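Local coordinates for thioredoxin-like protein (Klebsiella pneumoniae subsp. pneumoniae MGH 78578, PDB 3TY1) that is of unproven function but, by kinship with galactose mutarotases, probably binds carbohydrate and may act as an aldose 1-epimerase, at residues A[138-150]-A[158-170]. Residues are numbered along the deposited sequence; the frame is centred on the assembly and turned at random.
With SO4 (sulfate ion), chain I.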
ATOM      1  N   LYS A 138      12.727  -0.993   7.538  1.00 29.63           N
ATOM      2  CA  LYS A 138      11.413  -1.650   7.368  1.00 30.05           C
ATOM      3  C   LYS A 138      10.850  -2.429   8.529  1.00 29.82           C
ATOM      4  O   LYS A 138       9.640  -2.705   8.507  1.00 30.21           O
ATOM      5  CB  LYS A 138      11.419  -2.545   6.108  1.00 31.68           C
ATOM      6  CG  LYS A 138      11.429  -1.720   4.796  1.00 45.55           C
ATOM      7  CD  LYS A 138      11.165  -2.579   3.556  1.00 62.59           C
ATOM      8  CE  LYS A 138       9.661  -2.916   3.352  1.00 71.05           C
ATOM      9  NZ  LYS A 138       9.437  -3.923   2.242  1.00 69.41           N
ATOM     10  N   ALA A 139      11.660  -2.769   9.540  1.00 30.31           N
ATOM     11  CA  ALA A 139      11.193  -3.665  10.621  1.00 31.07           C
ATOM     12  C   ALA A 139       9.971  -3.097  11.301  1.00 31.13           C
ATOM     13  O   ALA A 139       8.974  -3.808  11.554  1.00 30.00           O
ATOM     14  CB  ALA A 139      12.311  -3.960  11.668  1.00 29.70           C
ATOM     15  N   GLY A 140      10.031  -1.811  11.588  1.00 30.86           N
ATOM     16  CA  GLY A 140       8.942  -1.143  12.283  1.00 28.43           C
ATOM     17  C   GLY A 140       7.601  -1.068  11.549  1.00 30.08           C
ATOM     18  O   GLY A 140       6.557  -0.813  12.182  1.00 31.14           O
ATOM     19  N   ASN A 141       7.627  -1.235  10.228  1.00 25.84           N
ATOM     20  CA  ASN A 141       6.412  -1.255   9.409  1.00 26.84           C
ATOM     21  C   ASN A 141       6.168  -2.610   8.749  1.00 29.11           C
ATOM     22  O   ASN A 141       5.525  -2.690   7.722  1.00 29.55           O
ATOM     23  CB  ASN A 141       6.443  -0.104   8.418  1.00 27.62           C
ATOM     24  CG  ASN A 141       6.075   1.215   9.055  1.00 31.56           C
ATOM     25  OD1 ASN A 141       4.910   1.521   9.180  1.00 28.16           O
ATOM     26  ND2 ASN A 141       7.064   2.011   9.442  1.00 26.92           N
ATOM     27  N   THR A 142       6.652  -3.682   9.386  1.00 27.70           N
ATOM     28  CA  THR A 142       6.476  -5.048   8.906  1.00 29.10           C
ATOM     29  C   THR A 142       5.628  -5.827   9.916  1.00 28.76           C
ATOM     30  O   THR A 142       6.012  -5.932  11.059  1.00 29.90           O
ATOM     31  CB  THR A 142       7.841  -5.767   8.743  1.00 32.12           C
ATOM     32  OG1 THR A 142       8.624  -5.031   7.792  1.00 30.33           O
ATOM     33  CG2 THR A 142       7.656  -7.242   8.299  1.00 31.33           C
ATOM     34  N   PRO A 143       4.478  -6.372   9.485  1.00 28.28           N
ATOM     35  CA  PRO A 143       3.664  -7.236  10.334  1.00 27.92           C
ATOM     36  C   PRO A 143       4.370  -8.536  10.689  1.00 29.06           C
ATOM     37  O   PRO A 143       4.971  -9.175   9.829  1.00 30.33           O
ATOM     38  CB  PRO A 143       2.432  -7.511   9.486  1.00 31.89           C
ATOM     39  CG  PRO A 143       2.407  -6.437   8.481  1.00 35.43           C
ATOM     40  CD  PRO A 143       3.853  -6.182   8.157  1.00 30.53           C
ATOM     41  N   ALA A 144       4.310  -8.910  11.964  1.00 27.52           N
ATOM     42  CA  ALA A 144       4.975 -10.107  12.423  1.00 30.72           C
ATOM     43  C   ALA A 144       4.359 -11.354  11.759  1.00 29.02           C
ATOM     44  O   ALA A 144       3.152 -11.450  11.578  1.00 28.77           O
ATOM     45  CB  ALA A 144       4.886 -10.221  13.948  1.00 25.32           C
ATOM     46  N   SER A 145       5.208 -12.323  11.443  1.00 28.09           N
ATOM     47  CA  SER A 145       4.803 -13.557  10.798  1.00 30.62           C
ATOM     48  C   SER A 145       4.460 -14.635  11.808  1.00 32.18           C
ATOM     49  O   SER A 145       3.720 -15.545  11.504  1.00 34.12           O
ATOM     50  CB  SER A 145       5.969 -14.076   9.948  1.00 32.90           C
ATOM     51  OG  SER A 145       6.277 -13.141   8.943  1.00 34.09           O
ATOM     52  N   LEU A 146       5.071 -14.560  12.977  1.00 29.96           N
ATOM     53  CA  LEU A 146       4.863 -15.547  14.058  1.00 33.79           C
ATOM     54  C   LEU A 146       4.810 -14.744  15.343  1.00 32.39           C
ATOM     55  O   LEU A 146       5.701 -13.952  15.584  1.00 30.84           O
ATOM     56  CB  LEU A 146       6.021 -16.554  14.142  1.00 34.83           C
ATOM     57  CG  LEU A 146       5.979 -17.635  15.249  1.00 38.40           C
ATOM     58  CD1 LEU A 146       4.943 -18.724  15.010  1.00 41.04           C
ATOM     59  CD2 LEU A 146       7.372 -18.321  15.449  1.00 42.02           C
ATOM     60  N   VAL A 147       3.761 -14.934  16.133  1.00 29.01           N
ATOM     61  CA  VAL A 147       3.607 -14.262  17.405  1.00 29.04           C
ATOM     62  C   VAL A 147       3.206 -15.322  18.428  1.00 31.41           C
ATOM     63  O   VAL A 147       2.214 -16.048  18.205  1.00 31.73           O
ATOM     64  CB  VAL A 147       2.573 -13.128  17.353  1.00 31.22           C
ATOM     65  CG1 VAL A 147       2.399 -12.500  18.714  1.00 27.77           C
ATOM     66  CG2 VAL A 147       2.961 -12.040  16.336  1.00 29.31           C
ATOM     67  N   GLU A 148       3.990 -15.419  19.517  1.00 28.44           N
ATOM     68  CA  GLU A 148       3.742 -16.346  20.635  1.00 28.96           C
ATOM     69  C   GLU A 148       3.802 -15.617  21.959  1.00 30.25           C
ATOM     70  O   GLU A 148       4.629 -14.711  22.135  1.00 28.96           O
ATOM     71  CB  GLU A 148       4.795 -17.454  20.703  1.00 30.94           C
ATOM     72  CG  GLU A 148       4.800 -18.355  19.492  1.00 40.83           C
ATOM     73  CD  GLU A 148       5.921 -19.423  19.493  1.00 45.12           C
ATOM     74  OE1 GLU A 148       6.916 -19.293  20.226  1.00 47.28           O
ATOM     75  OE2 GLU A 148       5.792 -20.400  18.729  1.00 50.86           O
ATOM     76  N   VAL A 149       2.936 -16.044  22.873  1.00 30.40           N
ATOM     77  CA  VAL A 149       2.894 -15.553  24.238  1.00 29.97           C
ATOM     78  C   VAL A 149       3.184 -16.751  25.154  1.00 29.71           C
ATOM     79  O   VAL A 149       2.557 -17.813  25.034  1.00 30.64           O
ATOM     80  CB  VAL A 149       1.506 -14.954  24.580  1.00 31.20           C
ATOM     81  CG1 VAL A 149       1.425 -14.625  26.077  1.00 28.92           C
ATOM     82  CG2 VAL A 149       1.238 -13.736  23.713  1.00 27.80           C
ATOM     83  N   GLU A 150       4.095 -16.560  26.091  1.00 28.06           N
ATOM     84  CA  GLU A 150       4.506 -17.630  27.009  1.00 30.83           C
ATOM     85  C   GLU A 150       4.374 -17.109  28.435  1.00 30.37           C
ATOM     86  O   GLU A 150       4.735 -15.961  28.717  1.00 31.78           O
ATOM     87  CB  GLU A 150       5.949 -18.044  26.702  1.00 34.62           C
ATOM     88  CG  GLU A 150       6.621 -19.023  27.682  1.00 40.17           C
ATOM     89  CD  GLU A 150       8.146 -19.129  27.466  1.00 48.73           C
ATOM     90  OE1 GLU A 150       8.584 -19.273  26.301  1.00 48.76           O
ATOM     91  OE2 GLU A 150       8.899 -19.032  28.470  1.00 54.13           O
ATOM     92  N   GLU A 158       6.960 -15.298  34.861  1.00 28.32           N
ATOM     93  CA  GLU A 158       7.541 -14.511  33.806  1.00 28.67           C
ATOM     94  C   GLU A 158       6.765 -14.717  32.487  1.00 27.30           C
ATOM     95  O   GLU A 158       6.478 -15.826  32.108  1.00 27.55           O
ATOM     96  CB  GLU A 158       9.007 -14.891  33.593  1.00 32.20           C
ATOM     97  CG  GLU A 158       9.731 -13.988  32.612  1.00 34.40           C
ATOM     98  CD  GLU A 158      11.172 -14.444  32.289  1.00 34.97           C
ATOM     99  OE1 GLU A 158      11.487 -15.620  32.419  1.00 52.86           O
ATOM    100  OE2 GLU A 158      11.967 -13.622  31.828  1.00 38.79           O
ATOM    101  N   ILE A 159       6.483 -13.600  31.819  1.00 27.53           N
ATOM    102  CA  ILE A 159       5.779 -13.545  30.566  1.00 27.19           C
ATOM    103  C   ILE A 159       6.818 -13.244  29.490  1.00 26.09           C
ATOM    104  O   ILE A 159       7.663 -12.384  29.684  1.00 26.53           O
ATOM    105  CB  ILE A 159       4.737 -12.424  30.583  1.00 26.11           C
ATOM    106  CG1 ILE A 159       3.706 -12.675  31.712  1.00 26.78           C
ATOM    107  CG2 ILE A 159       4.042 -12.254  29.163  1.00 25.39           C
ATOM    108  CD1 ILE A 159       2.834 -11.391  32.001  1.00 25.96           C
ATOM    109  N   ARG A 160       6.745 -13.960  28.371  1.00 27.22           N
ATOM    110  CA  ARG A 160       7.563 -13.661  27.225  1.00 28.49           C
ATOM    111  C   ARG A 160       6.675 -13.523  26.013  1.00 28.98           C
ATOM    112  O   ARG A 160       5.776 -14.347  25.796  1.00 29.67           O
ATOM    113  CB  ARG A 160       8.604 -14.763  26.977  1.00 30.48           C
ATOM    114  CG  ARG A 160       9.487 -14.981  28.168  1.00 31.80           C
ATOM    115  CD  ARG A 160      10.664 -15.886  27.879  1.00 39.70           C
ATOM    116  NE  ARG A 160      11.461 -16.066  29.088  1.00 39.30           N
ATOM    117  CZ  ARG A 160      12.627 -16.714  29.157  1.00 45.04           C
ATOM    118  NH1 ARG A 160      13.157 -17.272  28.089  1.00 40.58           N
ATOM    119  NH2 ARG A 160      13.277 -16.782  30.318  1.00 44.35           N
ATOM    120  N   ILE A 161       6.933 -12.498  25.231  1.00 27.30           N
ATOM    121  CA  ILE A 161       6.170 -12.247  24.024  1.00 26.98           C
ATOM    122  C   ILE A 161       7.166 -12.204  22.881  1.00 28.62           C
ATOM    123  O   ILE A 161       8.032 -11.313  22.827  1.00 28.03           O
ATOM    124  CB  ILE A 161       5.358 -10.979  24.133  1.00 25.69           C
ATOM    125  CG1 ILE A 161       4.306 -11.123  25.232  1.00 28.87           C
ATOM    126  CG2 ILE A 161       4.673 -10.678  22.754  1.00 28.04           C
ATOM    127  CD1 ILE A 161       3.447  -9.905  25.402  1.00 36.98           C
ATOM    128  N   ARG A 162       7.032 -13.160  21.969  1.00 28.12           N
ATOM    129  CA  ARG A 162       7.934 -13.281  20.814  1.00 28.72           C
ATOM    130  C   ARG A 162       7.204 -12.940  19.530  1.00 27.92           C
ATOM    131  O   ARG A 162       6.038 -13.272  19.376  1.00 29.17           O
ATOM    132  CB  ARG A 162       8.487 -14.717  20.672  1.00 28.25           C
ATOM    133  CG  ARG A 162       9.454 -15.122  21.730  1.00 40.31           C
ATOM    134  CD  ARG A 162      10.009 -16.537  21.517  1.00 42.15           C
ATOM    135  NE  ARG A 162       9.019 -17.541  21.836  1.00 39.93           N
ATOM    136  CZ  ARG A 162       8.730 -17.974  23.062  1.00 37.00           C
ATOM    137  NH1 ARG A 162       9.370 -17.516  24.143  1.00 40.86           N
ATOM    138  NH2 ARG A 162       7.778 -18.886  23.206  1.00 42.80           N
ATOM    139  N   GLY A 163       7.920 -12.287  18.611  1.00 27.94           N
ATOM    140  CA  GLY A 163       7.406 -11.940  17.296  1.00 29.29           C
ATOM    141  C   GLY A 163       8.472 -11.994  16.219  1.00 31.00           C
ATOM    142  O   GLY A 163       9.457 -11.271  16.323  1.00 29.91           O
ATOM    143  N   LEU A 164       8.276 -12.843  15.205  1.00 29.19           N
ATOM    144  CA  LEU A 164       9.223 -12.986  14.077  1.00 30.25           C
ATOM    145  C   LEU A 164       8.862 -11.958  13.002  1.00 30.03           C
ATOM    146  O   LEU A 164       7.763 -12.002  12.455  1.00 32.78           O
ATOM    147  CB  LEU A 164       9.128 -14.374  13.475  1.00 31.63           C
ATOM    148  CG  LEU A 164      10.089 -14.764  12.336  1.00 33.62           C
ATOM    149  CD1 LEU A 164      11.501 -14.615  12.812  1.00 31.16           C
ATOM    150  CD2 LEU A 164       9.782 -16.213  11.820  1.00 35.41           C
ATOM    151  N   VAL A 165       9.782 -11.048  12.721  1.00 31.23           N
ATOM    152  CA  VAL A 165       9.630  -9.965  11.742  1.00 30.07           C
ATOM    153  C   VAL A 165      10.624 -10.220  10.614  1.00 32.00           C
ATOM    154  O   VAL A 165      11.844 -10.261  10.815  1.00 32.13           O
ATOM    155  CB  VAL A 165       9.871  -8.631  12.411  1.00 29.92           C
ATOM    156  CG1 VAL A 165       9.671  -7.500  11.413  1.00 30.19           C
ATOM    157  CG2 VAL A 165       8.898  -8.453  13.583  1.00 29.63           C
ATOM    158  N   LYS A 166      10.105 -10.447   9.422  1.00 30.19           N
ATOM    159  CA  LYS A 166      10.913 -10.899   8.307  1.00 31.26           C
ATOM    160  C   LYS A 166      11.182  -9.822   7.285  1.00 34.03           C
ATOM    161  O   LYS A 166      10.294  -9.018   6.968  1.00 32.49           O
ATOM    162  CB  LYS A 166      10.238 -12.061   7.602  1.00 33.49           C
ATOM    163  CG  LYS A 166       9.978 -13.302   8.435  1.00 36.56           C
ATOM    164  CD  LYS A 166       9.412 -14.392   7.484  1.00 41.36           C
ATOM    165  CE  LYS A 166       9.282 -15.756   8.113  1.00 47.65           C
ATOM    166  NZ  LYS A 166       8.792 -16.731   7.075  1.00 47.73           N
ATOM    167  N   GLU A 167      12.405  -9.827   6.757  1.00 35.43           N
ATOM    168  CA  GLU A 167      12.834  -8.933   5.691  1.00 36.48           C
ATOM    169  C   GLU A 167      13.442  -9.866   4.628  1.00 37.99           C
ATOM    170  O   GLU A 167      14.658  -9.953   4.524  1.00 39.39           O
ATOM    171  CB  GLU A 167      13.853  -7.899   6.203  1.00 34.18           C
ATOM    172  CG  GLU A 167      13.273  -6.949   7.317  1.00 40.68           C
ATOM    173  CD  GLU A 167      14.294  -5.972   7.879  1.00 42.29           C
ATOM    174  OE1 GLU A 167      14.712  -5.056   7.145  1.00 42.69           O
ATOM    175  OE2 GLU A 167      14.668  -6.087   9.074  1.00 37.20           O
ATOM    176  N   SER A 168      12.550 -10.569   3.917  1.00 37.37           N
ATOM    177  CA  SER A 168      12.827 -11.603   2.909  1.00 39.52           C
ATOM    178  C   SER A 168      12.487 -11.090   1.523  1.00 40.08           C
ATOM    179  O   SER A 168      11.333 -10.733   1.255  1.00 40.44           O
ATOM    180  CB  SER A 168      11.967 -12.821   3.218  1.00 40.62           C
ATOM    181  OG  SER A 168      12.254 -13.286   4.535  1.00 41.94           O
ATOM    182  N   THR A 169      13.489 -11.038   0.644  1.00 38.74           N
ATOM    183  CA  THR A 169      13.316 -10.517  -0.707  1.00 39.42           C
ATOM    184  C   THR A 169      14.144 -11.350  -1.643  1.00 39.47           C
ATOM    185  O   THR A 169      15.346 -11.478  -1.420  1.00 39.39           O
ATOM    186  CB  THR A 169      13.789  -9.045  -0.776  1.00 41.49           C
ATOM    187  OG1 THR A 169      13.061  -8.287   0.209  1.00 39.58           O
ATOM    188  CG2 THR A 169      13.563  -8.403  -2.196  1.00 38.01           C
ATOM    189  N   PHE A 170      13.519 -11.949  -2.656  1.00 40.53           N
ATOM    190  CA  PHE A 170      14.273 -12.763  -3.636  1.00 41.10           C
ATOM    191  C   PHE A 170      15.392 -11.939  -4.277  1.00 42.39           C
ATOM    192  O   PHE A 170      15.194 -10.791  -4.613  1.00 41.60           O
ATOM    193  CB  PHE A 170      13.332 -13.347  -4.682  1.00 44.83           C
ATOM    194  CG  PHE A 170      14.013 -14.230  -5.717  1.00 42.75           C
ATOM    195  CD1 PHE A 170      14.656 -15.406  -5.343  1.00 44.28           C
ATOM    196  CD2 PHE A 170      13.953 -13.905  -7.071  1.00 43.92           C
ATOM    197  CE1 PHE A 170      15.233 -16.215  -6.282  1.00 47.31           C
ATOM    198  CE2 PHE A 170      14.550 -14.713  -8.027  1.00 42.93           C
ATOM    199  CZ  PHE A 170      15.182 -15.879  -7.628  1.00 44.89           C
TER
HETATM  200  S   SO4 I 509      16.659 -18.250  29.299  1.00 74.79           S
HETATM  201  O1  SO4 I 509      16.606 -17.320  30.428  1.00 78.63           O
HETATM  202  O2  SO4 I 509      17.867 -19.054  29.419  1.00 86.35           O
HETATM  203  O3  SO4 I 509      15.519 -19.148  29.355  1.00 65.63           O
HETATM  204  O4  SO4 I 509      16.777 -17.548  28.030  1.00 71.04           O
HETATM  205  O   HOH W   1      15.228  -2.246   6.769  1.00 36.68           O
HETATM  206  O   HOH W   2       9.863  -6.437   6.025  1.00 47.65           O
HETATM  207  O   HOH W   3       7.169 -10.640   9.014  1.00 29.60           O
HETATM  208  O   HOH W   4       8.605 -17.427  30.900  1.00 39.64           O
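Arg162 turns the edge of its guanidinium to the carboxylates of Glu148 and Glu150 on the neighbouring strand. Its chain bends at the third torsion (-74°), which brings the group to strand 146-150. NE and NH2 both hold Glu148 OE1, with Arg162 NH2 to Glu148 OE1 at 3.1 Å. This oxygen lies in the guanidinium plane, while the two flat groups stand 88° apart. NH1 and NH2 take Glu150 OE1 end-on, Arg162 NH1 to Glu150 OE1 at 2.9 Å. NH1 reaches that oxygen from above the carboxylate plane, and NH2 meets the anti lone pair of Glu150 OE1. NH1 also pairs with Glu180 on strand 173-183. These bonds probably fix the rotation of the guanidinium.

Arg160 runs alongside Glu150, pointing the same way. Glu150 OE2 lies 4.0 Å from Arg160 NE, a long salt bridge out of the guanidinium plane. Arg160 NH2 bonds Glu158 OE1 at 3.0 Å. A sulfate, probably from the crystallisation liquor, sits at the edge of the Arg160 guanidinium, its O3 3.3 Å from Arg160 NH1.

Val149 and Ile161 form a non-hydrogen-bonded pair on the other face, with Val149 CG2 to Ile161 CG1 at 4.3 Å. Leu51 and Ile53 of strand 49-55 cover Ile161 there. In the loop before strand 146-150, Thr142 CG2 packs on Val165 CG1 at 3.7 Å. One water joins Thr142 OG1 to Lys166 O.

The two strands run antiparallel at 174°. They form a beta hairpin in the large antiparallel sheet, with a salt-bridge network on one face and an apolar face packed against a second sheet, consistent with the supersandwich fold of galactose mutarotase relatives.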